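Local atomic coordinates of beta-galactosidase (PDB entry 6Y2K), a protein that probably hydrolyses terminal beta-galactose residues from beta-galactosides, as a hexameric, cold-active enzyme of glycoside hydrolase family 42. Residues 244-249 with 273-278; 140-145 with 263-268; 419-424 with 433-438. All coordinates share one frame; numbering follows the deposited sequence.

How the contacts relate
Following the chain, 140-145 comes first, in the loop after strand 134-138. Segment 244-249 follows, in the loop after strand 238-244. Contact 2 closes at 263-268, on strand 261-266. Contact 1 closes just afterwards at 273-278, where helix 268-274 ends. Contacts 1 and 2 therefore cross along the chain, and they touch in space through Met244 and Phe247. Both lie in the region of the parallel eight-stranded barrel. Contact 3 comes later, a short closure between helices 418-426 and 435-448 in the trimerisation domain. It touches contact 1, where Thr248 O probably accepts a hydrogen bond from Trp422 NE1, so contact 1 bridges the other two.

Contact 1 of 3, residues 244-249 with 273-278; sequences MGFFTA and DKEPLY
Phe246 reaches across to Glu275, Leu277 and Tyr278. The ring contact with Glu275 is CH-pi. Glu275 CG lies over one face of the Phe246 ring, 4.2 Å from the ring centroid and 21° off the normal. The Glu275 chain bends at chi2 (-60°), which turns the carboxylate back toward Phe246. The carboxylate and ring planes are 14° apart, and Glu275 OE1 comes 3.6 Å from Phe246 CB.

The apolar contacts lie at the far end of the ring. Leu277 CD2 is 3.6 Å from Phe246 CE1, and Phe246 CZ lies 4.1 Å from Tyr278 CZ. Tyr278 OH packs closely, 3.2 Å from Phe246 CZ, while it bonds to Tyr440 OH.

The polar link is one water, which donates to Phe246 O at 2.9 Å and to Glu275 OE2 at 2.7 Å. A glycerol, probably from the crystallisation liquor, lies near Glu275 and bonds weakly to Phe246 O. The contact thus probably lines a pocket rim.

Segment 244-249 is the beta-alpha loop after the fifth strand, at the C-terminal end of the TIM barrel. The contact joins it to the end of helix 268-274. Phe246 meets His298 of helix 294-305 edge to face, and Leu277 packs on helix 435-448.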
ATOM      1  N   MET A 244      20.661  29.207  20.418  1.00 15.79           N
ATOM      2  CA  MET A 244      20.201  28.540  19.200  1.00 15.90           C
ATOM      3  C   MET A 244      19.014  27.626  19.445  1.00 15.80           C
ATOM      4  O   MET A 244      18.730  27.243  20.580  1.00 15.73           O
ATOM      5  CB  MET A 244      21.344  27.735  18.591  1.00 16.02           C
ATOM      6  CG  MET A 244      22.526  28.588  18.155  1.00 16.15           C
ATOM      7  SD  MET A 244      23.958  27.611  17.682  1.00 16.02           S
ATOM      8  CE  MET A 244      24.541  27.040  19.276  1.00 16.23           C
ATOM      9  N   GLY A 245      18.320  27.293  18.359  1.00 15.61           N
ATOM     10  CA  GLY A 245      17.292  26.261  18.384  1.00 15.99           C
ATOM     11  C   GLY A 245      17.941  24.886  18.446  1.00 15.96           C
ATOM     12  O   GLY A 245      18.946  24.645  17.786  1.00 16.52           O
ATOM     13  N   PHE A 246      17.389  23.993  19.259  1.00 15.90           N
ATOM     14  CA  PHE A 246      17.690  22.553  19.183  1.00 16.06           C
ATOM     15  C   PHE A 246      19.151  22.309  19.530  1.00 16.25           C
ATOM     16  O   PHE A 246      19.877  21.624  18.805  1.00 17.15           O
ATOM     17  CB  PHE A 246      17.295  21.994  17.795  1.00 15.75           C
ATOM     18  CG  PHE A 246      15.898  22.365  17.399  1.00 15.67           C
ATOM     19  CD1 PHE A 246      14.817  21.616  17.855  1.00 15.62           C
ATOM     20  CD2 PHE A 246      15.649  23.508  16.647  1.00 15.74           C
ATOM     21  CE1 PHE A 246      13.520  21.973  17.531  1.00 15.83           C
ATOM     22  CE2 PHE A 246      14.354  23.881  16.338  1.00 16.27           C
ATOM     23  CZ  PHE A 246      13.286  23.106  16.772  1.00 16.08           C
ATOM     24  N   PHE A 247      19.572  22.909  20.645  1.00 16.18           N
ATOM     25  CA  PHE A 247      20.969  22.876  21.081  1.00 16.05           C
ATOM     26  C   PHE A 247      21.057  22.836  22.603  1.00 15.69           C
ATOM     27  O   PHE A 247      20.602  23.756  23.286  1.00 16.42           O
ATOM     28  CB  PHE A 247      21.771  24.066  20.535  1.00 16.32           C
ATOM     29  CG  PHE A 247      23.243  23.885  20.702  1.00 16.53           C
ATOM     30  CD1 PHE A 247      23.965  23.137  19.781  1.00 16.98           C
ATOM     31  CD2 PHE A 247      23.888  24.362  21.838  1.00 17.00           C
ATOM     32  CE1 PHE A 247      25.320  22.914  19.965  1.00 17.51           C
ATOM     33  CE2 PHE A 247      25.240  24.149  22.027  1.00 17.01           C
ATOM     34  CZ  PHE A 247      25.958  23.416  21.094  1.00 17.42           C
ATOM     35  N   THR A 248      21.670  21.783  23.130  1.00 15.38           N
ATOM     36  CA  THR A 248      21.622  21.503  24.560  1.00 15.29           C
ATOM     37  C   THR A 248      22.969  21.221  25.232  1.00 15.30           C
ATOM     38  O   THR A 248      22.995  20.823  26.397  1.00 14.95           O
ATOM     39  CB  THR A 248      20.696  20.303  24.799  1.00 15.19           C
ATOM     40  OG1 THR A 248      21.149  19.204  24.006  1.00 15.29           O
ATOM     41  CG2 THR A 248      19.287  20.646  24.407  1.00 14.99           C
ATOM     42  N   ALA A 249      24.076  21.467  24.532  1.00 15.10           N
ATOM     43  CA  ALA A 249      25.390  21.001  24.989  1.00 15.40           C
ATOM     44  C   ALA A 249      26.010  21.786  26.150  1.00 15.63           C
ATOM     45  O   ALA A 249      26.945  21.285  26.767  1.00 16.77           O
ATOM     46  CB  ALA A 249      26.367  20.945  23.823  1.00 15.81           C
ATOM     47  N   ASP A 273      13.469  21.134   8.307  1.00 15.91           N
ATOM     48  CA  ASP A 273      14.080  20.254   7.315  1.00 16.19           C
ATOM     49  C   ASP A 273      15.200  19.421   7.931  1.00 16.64           C
ATOM     50  O   ASP A 273      15.284  18.213   7.668  1.00 15.92           O
ATOM     51  CB  ASP A 273      14.611  21.050   6.120  1.00 16.18           C
ATOM     52  CG  ASP A 273      15.282  20.159   5.081  1.00 16.68           C
ATOM     53  OD1 ASP A 273      14.577  19.507   4.280  1.00 16.80           O
ATOM     54  OD2 ASP A 273      16.529  20.106   5.069  1.00 16.98           O
ATOM     55  N   LYS A 274      16.033  20.057   8.755  1.00 16.85           N
ATOM     56  CA  LYS A 274      17.218  19.403   9.315  1.00 17.87           C
ATOM     57  C   LYS A 274      16.968  18.441  10.490  1.00 17.06           C
ATOM     58  O   LYS A 274      17.603  17.390  10.554  1.00 15.73           O
ATOM     59  CB  LYS A 274      18.254  20.456   9.743  1.00 19.78           C
ATOM     60  CG  LYS A 274      19.569  19.872  10.249  1.00 21.27           C
ATOM     61  CD  LYS A 274      20.516  20.968  10.697  1.00 23.11           C
ATOM     62  CE  LYS A 274      21.805  20.382  11.238  1.00 24.43           C
ATOM     63  NZ  LYS A 274      22.543  21.393  12.044  1.00 26.05           N
ATOM     64  N   GLU A 275      16.098  18.808  11.430  1.00 16.29           N
ATOM     65  CA  GLU A 275      16.034  18.110  12.728  1.00 16.37           C
ATOM     66  C   GLU A 275      15.308  16.755  12.695  1.00 16.43           C
ATOM     67  O   GLU A 275      14.170  16.682  12.233  1.00 16.21           O
ATOM     68  CB  GLU A 275      15.380  18.997  13.800  1.00 16.43           C
ATOM     69  CG  GLU A 275      16.155  20.259  14.149  1.00 16.83           C
ATOM     70  CD  GLU A 275      17.549  20.010  14.700  1.00 17.19           C
ATOM     71  OE1 GLU A 275      18.418  20.893  14.519  1.00 17.10           O
ATOM     72  OE2 GLU A 275      17.773  18.949  15.322  1.00 17.01           O
ATOM     73  N   PRO A 276      15.948  15.684  13.208  1.00 16.87           N
ATOM     74  CA  PRO A 276      15.244  14.395  13.296  1.00 17.16           C
ATOM     75  C   PRO A 276      14.031  14.358  14.221  1.00 16.68           C
ATOM     76  O   PRO A 276      13.239  13.428  14.128  1.00 16.99           O
ATOM     77  CB  PRO A 276      16.324  13.435  13.811  1.00 17.88           C
ATOM     78  CG  PRO A 276      17.599  14.036  13.358  1.00 17.99           C
ATOM     79  CD  PRO A 276      17.390  15.524  13.476  1.00 17.40           C
ATOM     80  N   LEU A 277      13.891  15.334  15.117  1.00 16.69           N
ATOM     81  CA  LEU A 277      12.658  15.514  15.913  1.00 16.88           C
ATOM     82  C   LEU A 277      11.366  15.385  15.085  1.00 16.60           C
ATOM     83  O   LEU A 277      10.383  14.784  15.529  1.00 16.32           O
ATOM     84  CB  LEU A 277      12.688  16.903  16.562  1.00 17.15           C
ATOM     85  CG  LEU A 277      11.443  17.423  17.278  1.00 17.91           C
ATOM     86  CD1 LEU A 277      11.142  16.579  18.497  1.00 17.91           C
ATOM     87  CD2 LEU A 277      11.651  18.872  17.677  1.00 18.18           C
ATOM     88  N   TYR A 278      11.363  15.985  13.900  1.00 16.05           N
ATOM     89  CA  TYR A 278      10.140  16.120  13.126  1.00 16.19           C
ATOM     90  C   TYR A 278       9.863  14.912  12.237  1.00 16.85           C
ATOM     91  O   TYR A 278      10.787  14.309  11.685  1.00 16.96           O
ATOM     92  CB  TYR A 278      10.191  17.404  12.302  1.00 15.74           C
ATOM     93  CG  TYR A 278      10.287  18.643  13.168  1.00 15.21           C
ATOM     94  CD1 TYR A 278       9.267  18.965  14.068  1.00 14.99           C
ATOM     95  CD2 TYR A 278      11.398  19.489  13.106  1.00 14.86           C
ATOM     96  CE1 TYR A 278       9.348  20.092  14.871  1.00 14.69           C
ATOM     97  CE2 TYR A 278      11.485  20.619  13.904  1.00 14.71           C
ATOM     98  CZ  TYR A 278      10.450  20.925  14.781  1.00 14.77           C
ATOM     99  OH  TYR A 278      10.511  22.058  15.579  1.00 13.64           O
TER
HETATM  100  O   HOH W   1      19.549  19.174  17.339  1.00 29.06           O

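Contact 2 of 3, residues 140-145 with 263-268; sequences DNEYGC and SWDSYP
Glu142 and Asp265 are the closest backbone pair, with their CA atoms 8.6 Å apart, and Glu142 opens a type II beta turn that closes when Cys145 N bonds to Glu142 O at 3.0 Å.

The contact is carried by two acidic side chains. Glu142 reaches over with its chain extended beyond CG (chi2 -169°). Glu142 OE2 ends 2.6 Å from Asp265 OD2. The two carboxylates are turned 38° from each other. Asp265 OD2 also lies 3.2 Å from Glu142 CG, so it sits beside the glutamate chain as well as its end. The other oxygen, Glu142 OE1, bonds to a glycerol, probably from the crystallisation liquor, of a kind that often marks a pocket. Asn141 and Glu142 form an Asn-Glu pair after the fourth barrel strand, as in clan GH-A enzymes. This is consistent with a place in the active-site pocket.

Just before the turn, Asn141 N donates to Asp140 OD1 at 2.8 Å, on the anti side, 32° out of the carboxylate plane. Arg104 makes a salt bridge with the same oxygen.

In the barrel, strand 238-244 lies between strands 134-138 and 261-266. Its Asn242 bonds to Glu142 N and Asn141 OD1, and its Met244 packs on Glu142. On the other side of strand 261-266, Met313 of strand 310-315 touches Asp265.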
ATOM      1  N   ASP A 140      30.671  37.277  21.988  1.00 15.70           N
ATOM      2  CA  ASP A 140      31.015  36.190  21.068  1.00 15.91           C
ATOM      3  C   ASP A 140      29.863  36.037  20.025  1.00 16.18           C
ATOM      4  O   ASP A 140      29.290  37.053  19.576  1.00 16.59           O
ATOM      5  CB  ASP A 140      31.312  34.925  21.907  1.00 15.82           C
ATOM      6  CG  ASP A 140      32.140  33.862  21.173  1.00 16.05           C
ATOM      7  OD1 ASP A 140      31.513  32.999  20.496  1.00 15.60           O
ATOM      8  OD2 ASP A 140      33.385  33.831  21.339  1.00 15.20           O
ATOM      9  N   ASN A 141      29.550  34.808  19.616  1.00 15.64           N
ATOM     10  CA  ASN A 141      28.469  34.536  18.668  1.00 15.55           C
ATOM     11  C   ASN A 141      28.154  33.038  18.675  1.00 15.28           C
ATOM     12  O   ASN A 141      28.968  32.236  18.224  1.00 14.46           O
ATOM     13  CB  ASN A 141      28.842  34.963  17.243  1.00 15.55           C
ATOM     14  CG  ASN A 141      27.659  34.877  16.291  1.00 16.09           C
ATOM     15  OD1 ASN A 141      26.764  35.746  16.304  1.00 16.29           O
ATOM     16  ND2 ASN A 141      27.629  33.820  15.476  1.00 15.40           N
ATOM     17  N   GLU A 142      26.986  32.682  19.203  1.00 15.37           N
ATOM     18  CA  GLU A 142      26.471  31.311  19.171  1.00 15.60           C
ATOM     19  C   GLU A 142      27.462  30.309  19.753  1.00 15.36           C
ATOM     20  O   GLU A 142      27.969  29.424  19.059  1.00 14.82           O
ATOM     21  CB  GLU A 142      26.049  30.904  17.743  1.00 16.03           C
ATOM     22  CG  GLU A 142      24.834  31.650  17.189  1.00 16.46           C
ATOM     23  CD  GLU A 142      24.298  31.031  15.900  1.00 17.09           C
ATOM     24  OE1 GLU A 142      25.111  30.521  15.102  1.00 17.49           O
ATOM     25  OE2 GLU A 142      23.060  31.043  15.679  1.00 17.23           O
ATOM     26  N   TYR A 143      27.733  30.467  21.047  1.00 15.18           N
ATOM     27  CA  TYR A 143      28.520  29.511  21.808  1.00 15.18           C
ATOM     28  C   TYR A 143      28.002  28.124  21.496  1.00 15.03           C
ATOM     29  O   TYR A 143      26.790  27.899  21.542  1.00 14.95           O
ATOM     30  CB  TYR A 143      28.359  29.716  23.326  1.00 15.42           C
ATOM     31  CG  TYR A 143      28.954  30.974  23.931  1.00 15.65           C
ATOM     32  CD1 TYR A 143      30.206  31.446  23.550  1.00 16.15           C
ATOM     33  CD2 TYR A 143      28.281  31.656  24.940  1.00 15.70           C
ATOM     34  CE1 TYR A 143      30.756  32.585  24.135  1.00 16.27           C
ATOM     35  CE2 TYR A 143      28.821  32.795  25.527  1.00 16.13           C
ATOM     36  CZ  TYR A 143      30.056  33.255  25.127  1.00 16.26           C
ATOM     37  OH  TYR A 143      30.590  34.387  25.715  1.00 16.91           O
ATOM     38  N   GLY A 144      28.913  27.207  21.175  1.00 14.74           N
ATOM     39  CA  GLY A 144      28.559  25.805  20.974  1.00 15.12           C
ATOM     40  C   GLY A 144      28.187  25.431  19.546  1.00 15.08           C
ATOM     41  O   GLY A 144      28.189  24.238  19.226  1.00 14.86           O
ATOM     42  N   CYS A 145      27.911  26.410  18.671  1.00 14.95           N
ATOM     43  CA  CYS A 145      27.478  26.093  17.300  1.00 15.31           C
ATOM     44  C   CYS A 145      28.500  25.172  16.642  1.00 14.77           C
ATOM     45  O   CYS A 145      29.708  25.286  16.891  1.00 14.05           O
ATOM     46  CB  CYS A 145      27.276  27.345  16.437  1.00 15.83           C
ATOM     47  SG  CYS A 145      26.283  27.038  14.946  1.00 16.88           S
ATOM     48  N   SER A 263      18.884  36.065  24.176  1.00 15.62           N
ATOM     49  CA  SER A 263      18.442  36.186  22.795  1.00 15.62           C
ATOM     50  C   SER A 263      18.663  34.865  22.097  1.00 15.38           C
ATOM     51  O   SER A 263      19.457  34.041  22.557  1.00 15.98           O
ATOM     52  CB  SER A 263      19.171  37.305  22.055  1.00 15.57           C
ATOM     53  OG  SER A 263      20.514  36.980  21.780  1.00 15.65           O
ATOM     54  N   TRP A 264      17.949  34.652  21.000  1.00 15.24           N
ATOM     55  CA  TRP A 264      18.153  33.434  20.225  1.00 15.51           C
ATOM     56  C   TRP A 264      17.893  33.603  18.744  1.00 15.07           C
ATOM     57  O   TRP A 264      17.369  34.630  18.294  1.00 14.69           O
ATOM     58  CB  TRP A 264      17.384  32.252  20.840  1.00 15.78           C
ATOM     59  CG  TRP A 264      15.956  32.162  20.459  1.00 15.86           C
ATOM     60  CD1 TRP A 264      14.941  32.961  20.890  1.00 16.17           C
ATOM     61  CD2 TRP A 264      15.367  31.189  19.590  1.00 15.89           C
ATOM     62  NE1 TRP A 264      13.750  32.555  20.330  1.00 16.25           N
ATOM     63  CE2 TRP A 264      13.982  31.467  19.529  1.00 16.15           C
ATOM     64  CE3 TRP A 264      15.873  30.098  18.868  1.00 16.02           C
ATOM     65  CZ2 TRP A 264      13.100  30.706  18.757  1.00 16.15           C
ATOM     66  CZ3 TRP A 264      14.996  29.340  18.092  1.00 16.07           C
ATOM     67  CH2 TRP A 264      13.624  29.642  18.052  1.00 16.03           C
ATOM     68  N   ASP A 265      18.310  32.583  17.997  1.00 15.10           N
ATOM     69  CA  ASP A 265      18.409  32.642  16.558  1.00 14.91           C
ATOM     70  C   ASP A 265      17.453  31.618  15.955  1.00 15.22           C
ATOM     71  O   ASP A 265      17.696  30.410  16.045  1.00 15.36           O
ATOM     72  CB  ASP A 265      19.866  32.383  16.145  1.00 14.88           C
ATOM     73  CG  ASP A 265      20.841  33.418  16.721  1.00 14.97           C
ATOM     74  OD1 ASP A 265      20.390  34.495  17.139  1.00 15.02           O
ATOM     75  OD2 ASP A 265      22.067  33.170  16.745  1.00 15.10           O
ATOM     76  N   SER A 266      16.375  32.120  15.350  1.00 15.27           N
ATOM     77  CA  SER A 266      15.242  31.316  14.902  1.00 15.24           C
ATOM     78  C   SER A 266      15.207  31.191  13.388  1.00 14.92           C
ATOM     79  O   SER A 266      15.008  32.179  12.663  1.00 14.65           O
ATOM     80  CB  SER A 266      13.919  31.922  15.372  1.00 15.35           C
ATOM     81  OG  SER A 266      12.825  31.108  14.950  1.00 15.88           O
ATOM     82  N   TYR A 267      15.373  29.956  12.919  1.00 14.67           N
ATOM     83  CA  TYR A 267      15.324  29.645  11.510  1.00 14.77           C
ATOM     84  C   TYR A 267      14.371  28.471  11.303  1.00 14.75           C
ATOM     85  O   TYR A 267      14.816  27.340  11.092  1.00 14.98           O
ATOM     86  CB  TYR A 267      16.727  29.343  11.007  1.00 15.00           C
ATOM     87  CG  TYR A 267      17.678  30.510  11.129  1.00 15.51           C
ATOM     88  CD1 TYR A 267      17.677  31.533  10.180  1.00 15.78           C
ATOM     89  CD2 TYR A 267      18.579  30.597  12.192  1.00 15.56           C
ATOM     90  CE1 TYR A 267      18.543  32.605  10.282  1.00 15.91           C
ATOM     91  CE2 TYR A 267      19.453  31.666  12.302  1.00 15.67           C
ATOM     92  CZ  TYR A 267      19.429  32.668  11.347  1.00 15.59           C
ATOM     93  OH  TYR A 267      20.301  33.721  11.432  1.00 15.45           O
ATOM     94  N   PRO A 268      13.051  28.738  11.365  1.00 14.62           N
ATOM     95  CA  PRO A 268      12.040  27.674  11.378  1.00 14.42           C
ATOM     96  C   PRO A 268      12.083  26.694  10.204  1.00 14.46           C
ATOM     97  O   PRO A 268      11.792  25.516  10.399  1.00 14.37           O
ATOM     98  CB  PRO A 268      10.718  28.454  11.370  1.00 14.37           C
ATOM     99  CG  PRO A 268      11.067  29.764  11.963  1.00 14.55           C
ATOM    100  CD  PRO A 268      12.405  30.066  11.372  1.00 14.36           C
TER

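Contact 3 of 3, residues 419-424 with 433-438; sequences DACWSL and YRYFFW
Leu424 N donates to Ala420 O at 2.9 Å, and this helical bond sets the Ala420 and Leu424 side chains one turn apart, both directed at Tyr435. The tyrosine is the main piece of the opposite segment. Its CG is anti to the backbone N (chi1 176°), which carries the ring across to helix 418-426.

The ring lies against the helix backbone. Cys421 N stands 3.7 Å above one face of the Tyr435 ring, offset toward the rim. Ala420 CB lies over the face too, 4.1 Å from Tyr435 CZ. Cys421 CB is 3.4 Å from Tyr435 CD2. Cys421 SG is at the Tyr435 ring edge, 5.0 Å from its centroid and 74° off the normal, in a sulfur-aromatic contact. Leu424 meets the ring obliquely on its other flank, with Leu424 CD1 a tight 3.2 Å from Tyr435 CD1. Leu424 CD2 is 4.3 Å from Tyr433 CE1.

The contact joins the helix after strand 412-415 to helix 435-448 in the trimerisation domain, across the short connection between them. Tyr433 also touches Cys582 of strand 581-583 and has a cation-pi contact with Arg496. No hydrogen bond joins the two segments themselves. Their junction thus depends on close aromatic and aliphatic fit, while the bond from Tyr435 OH to Asp417 N, just before helix 418-426, probably helps to fix where the buried ring lies along the helix.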
ATOM      1  N   ASP A 419      21.043  19.490  32.863  1.00 16.08           N
ATOM      2  CA  ASP A 419      21.726  18.365  33.485  1.00 16.66           C
ATOM      3  C   ASP A 419      20.978  17.052  33.245  1.00 16.48           C
ATOM      4  O   ASP A 419      21.606  16.032  32.957  1.00 16.56           O
ATOM      5  CB  ASP A 419      21.960  18.599  34.980  1.00 17.14           C
ATOM      6  CG  ASP A 419      23.066  17.737  35.527  1.00 17.61           C
ATOM      7  OD1 ASP A 419      24.243  18.070  35.268  1.00 18.13           O
ATOM      8  OD2 ASP A 419      22.759  16.727  36.205  1.00 18.04           O
ATOM      9  N   ALA A 420      19.646  17.086  33.347  1.00 16.38           N
ATOM     10  CA  ALA A 420      18.800  15.931  33.010  1.00 16.05           C
ATOM     11  C   ALA A 420      18.951  15.548  31.534  1.00 16.00           C
ATOM     12  O   ALA A 420      19.078  14.368  31.208  1.00 15.96           O
ATOM     13  CB  ALA A 420      17.334  16.213  33.331  1.00 16.24           C
ATOM     14  N   CYS A 421      18.954  16.550  30.660  1.00 15.45           N
ATOM     15  CA  CYS A 421      19.180  16.326  29.226  1.00 15.63           C
ATOM     16  C   CYS A 421      20.472  15.544  28.951  1.00 15.49           C
ATOM     17  O   CYS A 421      20.464  14.561  28.204  1.00 15.63           O
ATOM     18  CB  CYS A 421      19.208  17.658  28.474  1.00 15.90           C
ATOM     19  SG  CYS A 421      19.146  17.468  26.688  1.00 16.62           S
ATOM     20  N   TRP A 422      21.565  15.962  29.585  1.00 15.12           N
ATOM     21  CA  TRP A 422      22.865  15.289  29.443  1.00 15.18           C
ATOM     22  C   TRP A 422      22.811  13.847  29.959  1.00 15.29           C
ATOM     23  O   TRP A 422      23.246  12.920  29.269  1.00 15.27           O
ATOM     24  CB  TRP A 422      23.976  16.058  30.172  1.00 15.10           C
ATOM     25  CG  TRP A 422      24.098  17.505  29.776  1.00 15.02           C
ATOM     26  CD1 TRP A 422      23.777  18.053  28.570  1.00 14.98           C
ATOM     27  CD2 TRP A 422      24.612  18.577  30.579  1.00 15.00           C
ATOM     28  NE1 TRP A 422      24.032  19.405  28.580  1.00 15.40           N
ATOM     29  CE2 TRP A 422      24.551  19.750  29.798  1.00 15.10           C
ATOM     30  CE3 TRP A 422      25.111  18.660  31.883  1.00 15.03           C
ATOM     31  CZ2 TRP A 422      24.985  20.993  30.275  1.00 14.93           C
ATOM     32  CZ3 TRP A 422      25.536  19.901  32.363  1.00 15.14           C
ATOM     33  CH2 TRP A 422      25.467  21.051  31.555  1.00 15.11           C
ATOM     34  N   SER A 423      22.258  13.665  31.154  1.00 15.66           N
ATOM     35  CA  SER A 423      22.093  12.341  31.745  1.00 16.73           C
ATOM     36  C   SER A 423      21.334  11.389  30.807  1.00 16.84           C
ATOM     37  O   SER A 423      21.830  10.311  30.462  1.00 16.27           O
ATOM     38  CB  SER A 423      21.375  12.440  33.098  1.00 17.61           C
ATOM     39  OG  SER A 423      21.041  11.140  33.579  1.00 19.53           O
ATOM     40  N   LEU A 424      20.160  11.827  30.362  1.00 16.75           N
ATOM     41  CA  LEU A 424      19.302  11.009  29.507  1.00 17.37           C
ATOM     42  C   LEU A 424      19.869  10.776  28.090  1.00 16.47           C
ATOM     43  O   LEU A 424      19.616   9.736  27.491  1.00 16.46           O
ATOM     44  CB  LEU A 424      17.895  11.624  29.449  1.00 18.17           C
ATOM     45  CG  LEU A 424      17.187  11.656  30.817  1.00 19.26           C
ATOM     46  CD1 LEU A 424      16.103  12.716  30.848  1.00 19.61           C
ATOM     47  CD2 LEU A 424      16.584  10.316  31.158  1.00 19.66           C
ATOM     48  N   TYR A 433      14.106   7.015  22.492  1.00 16.84           N
ATOM     49  CA  TYR A 433      13.848   8.012  23.530  1.00 16.41           C
ATOM     50  C   TYR A 433      14.883   9.135  23.484  1.00 16.50           C
ATOM     51  O   TYR A 433      16.081   8.877  23.482  1.00 15.52           O
ATOM     52  CB  TYR A 433      13.876   7.374  24.928  1.00 16.46           C
ATOM     53  CG  TYR A 433      13.583   8.370  26.042  1.00 16.45           C
ATOM     54  CD1 TYR A 433      14.562   9.260  26.499  1.00 16.40           C
ATOM     55  CD2 TYR A 433      12.315   8.441  26.620  1.00 16.93           C
ATOM     56  CE1 TYR A 433      14.287  10.182  27.497  1.00 16.97           C
ATOM     57  CE2 TYR A 433      12.027   9.360  27.627  1.00 16.95           C
ATOM     58  CZ  TYR A 433      13.017  10.230  28.064  1.00 17.42           C
ATOM     59  OH  TYR A 433      12.731  11.149  29.059  1.00 18.61           O
ATOM     60  N   ARG A 434      14.397  10.374  23.514  1.00 16.84           N
ATOM     61  CA  ARG A 434      15.236  11.553  23.607  0.50 17.53           C
ATOM     62  C   ARG A 434      14.565  12.563  24.543  1.00 16.73           C
ATOM     63  O   ARG A 434      13.404  12.908  24.337  1.00 16.12           O
ATOM     64  CB  ARG A 434      15.408  12.140  22.216  0.50 18.97           C
ATOM     65  CG  ARG A 434      16.665  12.947  22.038  0.50 20.42           C
ATOM     66  CD  ARG A 434      17.840  12.097  21.590  0.50 21.48           C
ATOM     67  NE  ARG A 434      18.787  12.909  20.840  0.50 22.95           N
ATOM     68  CZ  ARG A 434      18.829  12.975  19.513  0.50 23.64           C
ATOM     69  NH1 ARG A 434      19.719  13.753  18.924  0.50 24.62           N
ATOM     70  NH2 ARG A 434      17.998  12.256  18.776  0.50 24.01           N
ATOM     71  N   TYR A 435      15.283  13.017  25.569  1.00 16.22           N
ATOM     72  CA  TYR A 435      14.738  13.968  26.544  1.00 16.39           C
ATOM     73  C   TYR A 435      14.120  15.180  25.856  1.00 15.52           C
ATOM     74  O   TYR A 435      12.978  15.535  26.130  1.00 15.70           O
ATOM     75  CB  TYR A 435      15.826  14.435  27.497  1.00 16.82           C
ATOM     76  CG  TYR A 435      15.414  15.505  28.503  1.00 17.19           C
ATOM     77  CD1 TYR A 435      14.544  15.211  29.543  1.00 17.71           C
ATOM     78  CD2 TYR A 435      15.910  16.808  28.418  1.00 17.20           C
ATOM     79  CE1 TYR A 435      14.181  16.172  30.483  1.00 17.46           C
ATOM     80  CE2 TYR A 435      15.558  17.775  29.354  1.00 16.78           C
ATOM     81  CZ  TYR A 435      14.700  17.449  30.387  1.00 16.86           C
ATOM     82  OH  TYR A 435      14.341  18.388  31.327  1.00 16.24           O
ATOM     83  N   PHE A 436      14.878  15.797  24.961  1.00 15.02           N
ATOM     84  CA  PHE A 436      14.399  16.981  24.255  1.00 15.00           C
ATOM     85  C   PHE A 436      13.114  16.704  23.463  1.00 14.47           C
ATOM     86  O   PHE A 436      12.183  17.518  23.483  1.00 14.13           O
ATOM     87  CB  PHE A 436      15.478  17.554  23.326  1.00 15.13           C
ATOM     88  CG  PHE A 436      15.134  18.909  22.788  1.00 14.99           C
ATOM     89  CD1 PHE A 436      14.290  19.045  21.693  1.00 14.98           C
ATOM     90  CD2 PHE A 436      15.621  20.051  23.400  1.00 15.29           C
ATOM     91  CE1 PHE A 436      13.957  20.297  21.213  1.00 15.05           C
ATOM     92  CE2 PHE A 436      15.291  21.307  22.926  1.00 15.18           C
ATOM     93  CZ  PHE A 436      14.462  21.429  21.829  1.00 15.23           C
ATOM     94  N   PHE A 437      13.067  15.564  22.769  1.00 14.39           N
ATOM     95  CA  PHE A 437      11.891  15.203  21.969  1.00 14.36           C
ATOM     96  C   PHE A 437      10.669  15.064  22.887  1.00 13.91           C
ATOM     97  O   PHE A 437       9.592  15.560  22.571  1.00 14.00           O
ATOM     98  CB  PHE A 437      12.079  13.875  21.218  1.00 14.74           C
ATOM     99  CG  PHE A 437      13.104  13.894  20.107  1.00 15.33           C
ATOM    100  CD1 PHE A 437      14.035  14.926  19.934  1.00 15.57           C
ATOM    101  CD2 PHE A 437      13.187  12.788  19.259  1.00 15.76           C
ATOM    102  CE1 PHE A 437      14.983  14.864  18.921  1.00 15.70           C
ATOM    103  CE2 PHE A 437      14.133  12.728  18.247  1.00 15.82           C
ATOM    104  CZ  PHE A 437      15.032  13.768  18.080  1.00 15.97           C
ATOM    105  N   TRP A 438      10.848  14.373  24.006  1.00 13.93           N
ATOM    106  CA  TRP A 438       9.765  14.147  24.969  1.00 13.78           C
ATOM    107  C   TRP A 438       9.251  15.475  25.539  1.00 13.82           C
ATOM    108  O   TRP A 438       8.038  15.690  25.580  1.00 13.26           O
ATOM    109  CB  TRP A 438      10.226  13.195  26.081  1.00 13.97           C
ATOM    110  CG  TRP A 438       9.221  12.981  27.188  1.00 13.68           C
ATOM    111  CD1 TRP A 438       9.398  13.271  28.499  1.00 13.70           C
ATOM    112  CD2 TRP A 438       7.896  12.434  27.071  1.00 13.92           C
ATOM    113  NE1 TRP A 438       8.274  12.948  29.220  1.00 14.17           N
ATOM    114  CE2 TRP A 438       7.333  12.431  28.372  1.00 13.94           C
ATOM    115  CE3 TRP A 438       7.128  11.955  26.001  1.00 13.73           C
ATOM    116  CZ2 TRP A 438       6.032  11.952  28.636  1.00 13.98           C
ATOM    117  CZ3 TRP A 438       5.831  11.484  26.257  1.00 13.90           C
ATOM    118  CH2 TRP A 438       5.295  11.500  27.568  1.00 14.03           C
TER